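Local structure of invasion protein InvA (Salmonella enterica, 2X49) at residues Arg139-Asn142 with Glu143-Ile147; Pro206-Asp210 with Val211-Val215; Glu216-Arg219 with Gly220-Arg224. The protein takes part, here represented by its C-terminal domain, in invasion of the intestinal epithelium as an inner-membrane component of the Salmonella type III secretion export apparatus. All blocks are in the same frame, centred on the assembly; numbering follows the deposited sequence.

Interaction 1: residues Arg139-Asn142 with Glu143-Ile147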
loop_
_atom_site.group_PDB
_atom_site.type_symbol
_atom_site.label_atom_id
_atom_site.label_comp_id
_atom_site.label_asym_id
_atom_site.label_seq_id
_atom_site.Cartn_x
_atom_site.Cartn_y
_atom_site.Cartn_z
ATOM N N ARG A 139 0.893 5.649 -1.477
ATOM C CA ARG A 139 0.813 5.728 -2.944
ATOM C C ARG A 139 1.241 7.105 -3.465
ATOM O O ARG A 139 1.774 7.270 -4.575
ATOM C CB ARG A 139 -0.611 5.391 -3.418
ATOM C CG ARG A 139 -0.909 5.479 -4.864
ATOM C CD ARG A 139 -2.239 4.762 -5.106
ATOM N NE ARG A 139 -3.446 5.546 -4.836
ATOM C CZ ARG A 139 -4.420 5.185 -4.003
ATOM N NH1 ARG A 139 -4.345 4.058 -3.316
ATOM N NH2 ARG A 139 -5.484 5.964 -3.850
ATOM N N ASN A 140 0.978 8.090 -2.626
ATOM C CA ASN A 140 1.105 9.518 -2.975
ATOM C C ASN A 140 2.384 10.094 -2.353
ATOM O O ASN A 140 2.557 11.293 -2.175
ATOM C CB ASN A 140 -0.142 10.312 -2.562
ATOM C CG ASN A 140 -1.265 10.159 -3.524
ATOM O OD1 ASN A 140 -1.291 10.785 -4.593
ATOM N ND2 ASN A 140 -2.273 9.391 -3.133
ATOM N N VAL A 141 3.304 9.187 -2.100
ATOM C CA VAL A 141 4.565 9.511 -1.411
ATOM C C VAL A 141 5.341 10.691 -2.044
ATOM O O VAL A 141 5.949 11.500 -1.330
ATOM C CB VAL A 141 5.495 8.277 -1.291
ATOM C CG1 VAL A 141 5.863 7.716 -2.633
ATOM C CG2 VAL A 141 6.751 8.664 -0.501
ATOM N N ASN A 142 5.262 10.805 -3.354
ATOM C CA ASN A 142 6.045 11.836 -4.054
ATOM C C ASN A 142 5.594 13.268 -3.703
ATOM O O ASN A 142 6.267 14.253 -3.999
ATOM C CB ASN A 142 6.072 11.615 -5.584
ATOM C CG ASN A 142 6.910 10.388 -6.012
ATOM O OD1 ASN A 142 6.782 9.278 -5.293
ATOM N ND2 ASN A 142 7.607 10.434 -7.039
ATOM N N GLU A 143 4.429 13.353 -3.066
ATOM C CA GLU A 143 3.846 14.656 -2.697
ATOM C C GLU A 143 4.538 15.272 -1.513
ATOM O O GLU A 143 4.493 16.505 -1.360
ATOM C CB GLU A 143 2.313 14.584 -2.434
ATOM C CG GLU A 143 1.473 14.221 -3.675
ATOM C CD GLU A 143 1.364 15.347 -4.698
ATOM O OE1 GLU A 143 1.725 16.514 -4.395
ATOM O OE2 GLU A 143 0.879 15.055 -5.817
ATOM N N TYR A 144 5.185 14.435 -0.712
ATOM C CA TYR A 144 5.785 14.863 0.602
ATOM C C TYR A 144 7.161 14.298 0.946
ATOM O O TYR A 144 7.684 14.462 2.040
ATOM C CB TYR A 144 4.789 14.617 1.783
ATOM C CG TYR A 144 4.415 13.195 1.945
ATOM C CD1 TYR A 144 5.257 12.300 2.603
ATOM C CD2 TYR A 144 3.288 12.680 1.335
ATOM C CE1 TYR A 144 4.969 10.968 2.675
ATOM C CE2 TYR A 144 2.969 11.385 1.423
ATOM C CZ TYR A 144 3.808 10.500 2.068
ATOM O OH TYR A 144 3.564 9.161 2.101
ATOM N N PHE A 145 7.743 13.601 -0.004
ATOM C CA PHE A 145 9.076 12.937 0.189
ATOM C C PHE A 145 9.947 13.041 -1.053
ATOM O O PHE A 145 9.517 12.703 -2.156
ATOM C CB PHE A 145 8.865 11.454 0.533
ATOM C CG PHE A 145 10.133 10.702 0.779
ATOM C CD1 PHE A 145 10.684 10.636 2.046
ATOM C CD2 PHE A 145 10.797 10.071 -0.283
ATOM C CE1 PHE A 145 11.892 9.935 2.250
ATOM C CE2 PHE A 145 12.005 9.414 -0.069
ATOM C CZ PHE A 145 12.546 9.356 1.185
ATOM N N GLY A 146 11.180 13.468 -0.828
ATOM C CA GLY A 146 12.207 13.635 -1.903
ATOM C C GLY A 146 13.646 13.621 -1.458
ATOM O O GLY A 146 14.016 13.011 -0.478
ATOM N N ILE A 147 14.457 14.369 -2.179
ATOM C CA ILE A 147 15.911 14.322 -1.980
ATOM C C ILE A 147 16.334 14.833 -0.618
ATOM O O ILE A 147 17.286 14.352 -0.012
ATOM C CB ILE A 147 16.672 15.157 -3.060
ATOM C CG1 ILE A 147 16.555 14.476 -4.410
ATOM C CG2 ILE A 147 18.096 15.318 -2.658
ATOM C CD1 ILE A 147 17.208 13.116 -4.451
HETATM O O HOH W 1 -1.916 14.036 -5.011
#

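Interaction 2: residues Pro206-Asp210 with Val211-Val215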
loop_
_atom_site.group_PDB
_atom_site.type_symbol
_atom_site.label_atom_id
_atom_site.label_comp_id
_atom_site.label_asym_id
_atom_site.label_seq_id
_atom_site.Cartn_x
_atom_site.Cartn_y
_atom_site.Cartn_z
ATOM N N PRO A 206 26.278 -1.064 -8.138
ATOM C CA PRO A 206 27.425 -1.037 -9.059
ATOM C C PRO A 206 27.133 -1.586 -10.413
ATOM O O PRO A 206 27.753 -1.198 -11.406
ATOM C CB PRO A 206 28.419 -1.975 -8.383
ATOM C CG PRO A 206 28.113 -1.791 -6.913
ATOM C CD PRO A 206 26.621 -1.778 -6.898
ATOM N N ARG A 207 26.267 -2.571 -10.419
ATOM C CA ARG A 207 25.965 -3.344 -11.633
ATOM C C ARG A 207 24.692 -3.011 -12.400
ATOM O O ARG A 207 24.561 -3.348 -13.575
ATOM C CB ARG A 207 25.926 -4.833 -11.302
ATOM C CG ARG A 207 27.269 -5.378 -10.953
ATOM C CD ARG A 207 27.298 -6.868 -11.106
ATOM N NE ARG A 207 28.451 -7.440 -10.436
ATOM C CZ ARG A 207 28.918 -8.646 -10.666
ATOM N NH1 ARG A 207 28.380 -9.398 -11.615
ATOM N NH2 ARG A 207 29.936 -9.095 -9.981
ATOM N N GLU A 208 23.741 -2.405 -11.725
ATOM C CA GLU A 208 22.442 -2.095 -12.350
ATOM C C GLU A 208 22.149 -0.611 -12.271
ATOM O O GLU A 208 21.924 -0.073 -11.182
ATOM C CB GLU A 208 21.320 -2.881 -11.642
ATOM C CG GLU A 208 19.951 -2.745 -12.361
ATOM C CD GLU A 208 20.016 -3.000 -13.847
ATOM O OE1 GLU A 208 20.108 -4.186 -14.288
ATOM O OE2 GLU A 208 19.940 -2.028 -14.621
ATOM N N LYS A 209 22.130 0.002 -13.455
ATOM C CA LYS A 209 22.031 1.483 -13.638
ATOM C C LYS A 209 20.641 1.935 -14.060
ATOM O O LYS A 209 20.338 3.126 -14.105
ATOM C CB LYS A 209 23.081 1.994 -14.639
ATOM C CG LYS A 209 24.559 1.756 -14.234
ATOM C CD LYS A 209 24.845 2.217 -12.851
ATOM C CE LYS A 209 26.337 2.109 -12.519
ATOM N NZ LYS A 209 26.634 2.210 -11.100
ATOM N N ASP A 210 19.797 0.967 -14.360
ATOM C CA ASP A 210 18.376 1.234 -14.724
ATOM C C ASP A 210 17.551 1.196 -13.444
ATOM O O ASP A 210 17.549 0.226 -12.695
ATOM C CB ASP A 210 17.859 0.210 -15.723
ATOM C CG ASP A 210 16.380 0.377 -16.042
ATOM O OD1 ASP A 210 16.066 0.954 -17.118
ATOM O OD2 ASP A 210 15.537 -0.089 -15.254
ATOM N N VAL A 211 16.858 2.280 -13.168
ATOM C CA VAL A 211 16.239 2.410 -11.843
ATOM C C VAL A 211 15.142 1.386 -11.554
ATOM O O VAL A 211 14.984 0.947 -10.423
ATOM C CB VAL A 211 15.699 3.845 -11.565
ATOM C CG1 VAL A 211 14.470 4.142 -12.376
ATOM C CG2 VAL A 211 15.397 3.978 -10.109
ATOM N N ILE A 212 14.406 1.018 -12.581
ATOM C CA ILE A 212 13.247 0.092 -12.395
ATOM C C ILE A 212 13.791 -1.265 -12.006
ATOM O O ILE A 212 13.381 -1.908 -11.026
ATOM C CB ILE A 212 12.406 -0.041 -13.613
ATOM C CG1 ILE A 212 11.742 1.291 -13.909
ATOM C CG2 ILE A 212 11.299 -1.079 -13.432
ATOM C CD1 ILE A 212 11.212 1.919 -12.731
ATOM N N ASN A 213 14.748 -1.656 -12.807
ATOM C CA ASN A 213 15.415 -2.936 -12.605
ATOM C C ASN A 213 16.045 -2.965 -11.215
ATOM O O ASN A 213 15.939 -3.907 -10.497
ATOM C CB ASN A 213 16.460 -3.218 -13.700
ATOM C CG ASN A 213 15.828 -3.518 -15.041
ATOM O OD1 ASN A 213 14.616 -3.667 -15.150
ATOM N ND2 ASN A 213 16.660 -3.609 -16.083
ATOM N N LEU A 214 16.746 -1.892 -10.858
ATOM C CA LEU A 214 17.415 -1.802 -9.550
ATOM C C LEU A 214 16.424 -1.995 -8.398
ATOM O O LEU A 214 16.702 -2.696 -7.401
ATOM C CB LEU A 214 18.185 -0.452 -9.402
ATOM C CG LEU A 214 18.926 -0.214 -8.089
ATOM C CD1 LEU A 214 19.985 -1.305 -7.892
ATOM C CD2 LEU A 214 19.506 1.218 -7.977
ATOM N N VAL A 215 15.297 -1.313 -8.500
ATOM C CA VAL A 215 14.255 -1.420 -7.478
ATOM C C VAL A 215 13.814 -2.865 -7.276
ATOM O O VAL A 215 13.657 -3.317 -6.157
ATOM C CB VAL A 215 13.000 -0.515 -7.748
ATOM C CG1 VAL A 215 11.877 -0.924 -6.808
ATOM C CG2 VAL A 215 13.379 0.912 -7.498
HETATM O O HOH W 2 13.380 -1.211 -16.664
#

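Interaction 3: residues Glu216-Arg219 with Gly220-Arg224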
loop_
_atom_site.group_PDB
_atom_site.type_symbol
_atom_site.label_atom_id
_atom_site.label_comp_id
_atom_site.label_asym_id
_atom_site.label_seq_id
_atom_site.Cartn_x
_atom_site.Cartn_y
_atom_site.Cartn_z
ATOM N N GLU A 216 13.710 -3.591 -8.359
ATOM C CA GLU A 216 13.269 -4.980 -8.266
ATOM C C GLU A 216 14.265 -5.806 -7.430
ATOM O O GLU A 216 13.905 -6.743 -6.684
ATOM C CB GLU A 216 13.029 -5.578 -9.658
ATOM C CG GLU A 216 12.060 -6.705 -9.629
ATOM C CD GLU A 216 10.620 -6.315 -9.206
ATOM O OE1 GLU A 216 10.257 -5.098 -9.130
ATOM O OE2 GLU A 216 9.821 -7.250 -8.979
ATOM N N HIS A 217 15.553 -5.533 -7.642
ATOM C CA HIS A 217 16.572 -6.240 -6.900
ATOM C C HIS A 217 16.530 -5.901 -5.412
ATOM O O HIS A 217 16.745 -6.752 -4.533
ATOM C CB HIS A 217 17.981 -6.009 -7.469
ATOM C CG HIS A 217 18.200 -6.607 -8.824
ATOM N ND1 HIS A 217 18.159 -7.966 -9.057
ATOM C CD2 HIS A 217 18.521 -6.038 -10.014
ATOM C CE1 HIS A 217 18.392 -8.207 -10.336
ATOM N NE2 HIS A 217 18.639 -7.053 -10.934
ATOM N N ILE A 218 16.285 -4.631 -5.150
ATOM C CA ILE A 218 16.199 -4.130 -3.765
ATOM C C ILE A 218 15.008 -4.802 -3.054
ATOM O O ILE A 218 15.104 -5.305 -1.926
ATOM C CB ILE A 218 16.131 -2.596 -3.649
ATOM C CG1 ILE A 218 17.353 -1.934 -4.318
ATOM C CG2 ILE A 218 16.012 -2.172 -2.201
ATOM C CD1 ILE A 218 18.659 -2.569 -3.979
ATOM N N ARG A 219 13.910 -4.874 -3.780
ATOM C CA ARG A 219 12.679 -5.532 -3.242
ATOM C C ARG A 219 13.043 -6.942 -2.863
ATOM O O ARG A 219 12.664 -7.490 -1.828
ATOM C CB ARG A 219 11.541 -5.553 -4.248
ATOM C CG ARG A 219 10.838 -4.255 -4.432
ATOM C CD ARG A 219 9.705 -4.436 -5.379
ATOM N NE ARG A 219 8.674 -5.370 -4.916
ATOM C CZ ARG A 219 7.521 -4.984 -4.362
ATOM N NH1 ARG A 219 7.238 -3.669 -4.227
ATOM N NH2 ARG A 219 6.639 -5.910 -3.966
ATOM N N GLY A 220 13.788 -7.580 -3.745
ATOM C CA GLY A 220 14.210 -8.968 -3.471
ATOM C C GLY A 220 15.039 -9.121 -2.183
ATOM O O GLY A 220 14.907 -10.069 -1.391
ATOM N N ALA A 221 15.930 -8.177 -2.001
ATOM C CA ALA A 221 16.815 -8.183 -0.841
ATOM C C ALA A 221 15.993 -8.016 0.424
ATOM O O ALA A 221 16.308 -8.534 1.487
ATOM C CB ALA A 221 17.890 -7.069 -0.916
ATOM N N MET A 222 14.908 -7.298 0.268
ATOM C CA MET A 222 14.038 -6.884 1.392
ATOM C C MET A 222 12.875 -7.824 1.592
ATOM O O MET A 222 11.933 -7.527 2.316
ATOM C CB MET A 222 13.508 -5.452 1.174
ATOM C CG MET A 222 14.581 -4.372 1.288
ATOM S SD MET A 222 15.681 -4.423 2.731
ATOM C CE MET A 222 14.468 -3.895 3.971
ATOM N N ALA A 223 12.931 -8.957 0.915
ATOM C CA ALA A 223 11.784 -9.866 0.872
ATOM C C ALA A 223 11.101 -10.162 2.233
ATOM O O ALA A 223 9.876 -10.058 2.402
ATOM C CB ALA A 223 12.144 -11.171 0.183
ATOM N N ARG A 224 11.937 -10.464 3.206
ATOM C CA ARG A 224 11.448 -10.801 4.520
ATOM C C ARG A 224 10.601 -9.679 5.087
ATOM O O ARG A 224 9.566 -9.895 5.686
ATOM C CB ARG A 224 12.618 -11.095 5.462
ATOM C CG ARG A 224 12.230 -11.199 6.895
ATOM C CD ARG A 224 13.465 -11.508 7.727
ATOM N NE ARG A 224 13.144 -11.625 9.146
ATOM C CZ ARG A 224 13.859 -12.323 10.022
ATOM N NH1 ARG A 224 14.958 -12.978 9.646
ATOM N NH2 ARG A 224 13.476 -12.364 11.284
#

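Interaction 1: residues Arg139-Asn142 with Glu143-Ile147
Tyr144 folds its ring back over the carbonyl of Val141, whose O sits 3.8 Å above the ring plane and over its centre. The ring gets there because CG lies between the backbone N and the carbonyl carbon (chi1 61°). Val141 O also accepts from Tyr144 N at 3.1 Å, while Glu143 N gives a fairly straight bond (161°) to Asn140 O at 2.9 Å. These two i to i+3 bonds coil the chain as it leaves helix 125-139, ahead of helix 147-158. Packing is close on the buried side: Val141 CG2 rests 3.6 Å from Phe145 CB, the two side chains running side by side, and the phenyl group carries on to Met153. Tyr144 OH is bonded back to Leu137 O.

The other side is looser and wet. A water joins the side chains of Asn140 and Glu143, donating to Glu143 OE2 at 3.1 Å and, weakly, to Asn140 OD1 at 3.3 Å. Asn140 ND2 turns to Thr136 O, and Glu143 OE1 to Asn64. Backbone bonds and aromatic packing therefore probably set the shape of this turn, whereas its polar fringe is tied through water and through residues of neighbouring elements.

Interaction 2: residues Pro206-Asp210 with Val211-Val215
The N-cap of helix 211-221 is Asp210, whose carboxylate meets the backbone of Ile212 and Asn213. With CG anti to the backbone N (chi1 175°), Asp210 OD2 is brought to the start of the helix and accepts from Asn213 N at 3.0 Å, an almost straight bond (173°) that arrives nearly along the C-O axis. Ile212 N is 3.1 Å from Asp210 OD2, but its bond is weak and strongly bent. A water lies 2.8 Å from Asp210 OD2 and also near the amide oxygen of Asn213. OD1 goes to Ser259 OG, so both oxygens of the cap are engaged. Behind them the regular helical pattern begins with Leu214 N on Asp210 O at 2.9 Å.

Glu208 braces the cap from the preceding loop. Glu208 OE2 takes Asp210 N at 3.0 Å through the anti lone pair, and Glu208 CD lies 3.6 Å from Asn213 CB, the carboxylate turned nearly perpendicular (88°) to the asparagine amide. Two carboxylates thus gather at the N-terminal end of a helix, where the N-H groups of the first turn and the helix dipole would probably favour their negative charge.

Interaction 3: residues Glu216-Arg219 with Gly220-Arg224
Met222 N is held between two carbonyl oxygens: Ile218 O at 3.0 Å, with an N-H...O angle of 135°, and Arg219 O at 3.1 Å, a weak bond bent to 128°. The first is the i to i+4 bond of an alpha helix, and the second reaches only three residues back. Upstream the pattern is regular, Ala221 N giving to His217 O at 3.0 Å and Gly220 N to Glu216 O at 3.1 Å. It breaks at the next step: Ala223 N comes close to Arg219 O without bonding to it and makes only a weak 3.2 Å bond to Gly220 O.

Here helix 211-221 stops and helix 223-231 starts, with Met222 both the first residue to leave helical geometry and the N-cap of what follows, a one-residue break between two helices. Its side chain leans on the preceding turn, Met222 CG lying 3.4 Å from Ile218 O and 4.4 Å from Ile218 CG2. Beyond that the bend at chi2 (-49°) carries it away from Ile218, and the side chain packs on Leu196 and Ile197 of helix 194-204. Ala221 CB also lies against Ile218 O, at 3.4 Å. Arg219 makes a salt bridge to Glu320 and Glu216 one to Arg299; the His217 ring leaves in another direction and stacks with Trp204 of helix 194-204.

Overall arrangement
Along the chain the three contacts come in series. Interaction 1 is the turn between helices 125-139 and 147-158; interaction 2 starts helix 211-221, and interaction 3 covers its end and the step into helix 223-231. Interactions 2 and 3 have centres about 13 Å apart and touch where Glu208 CG packs 4.3 Å from His217 CD2. Interaction 1 stands off, its centre about 20 Å and 21 Å from theirs, with nearest atoms about 11 Å away. Helix 174-185 lies between, taking side chains from all three, and helix 194-204 packs against the latter two. Turn, cap and break thus shape the ends of helices in one helical region of this C-terminal domain.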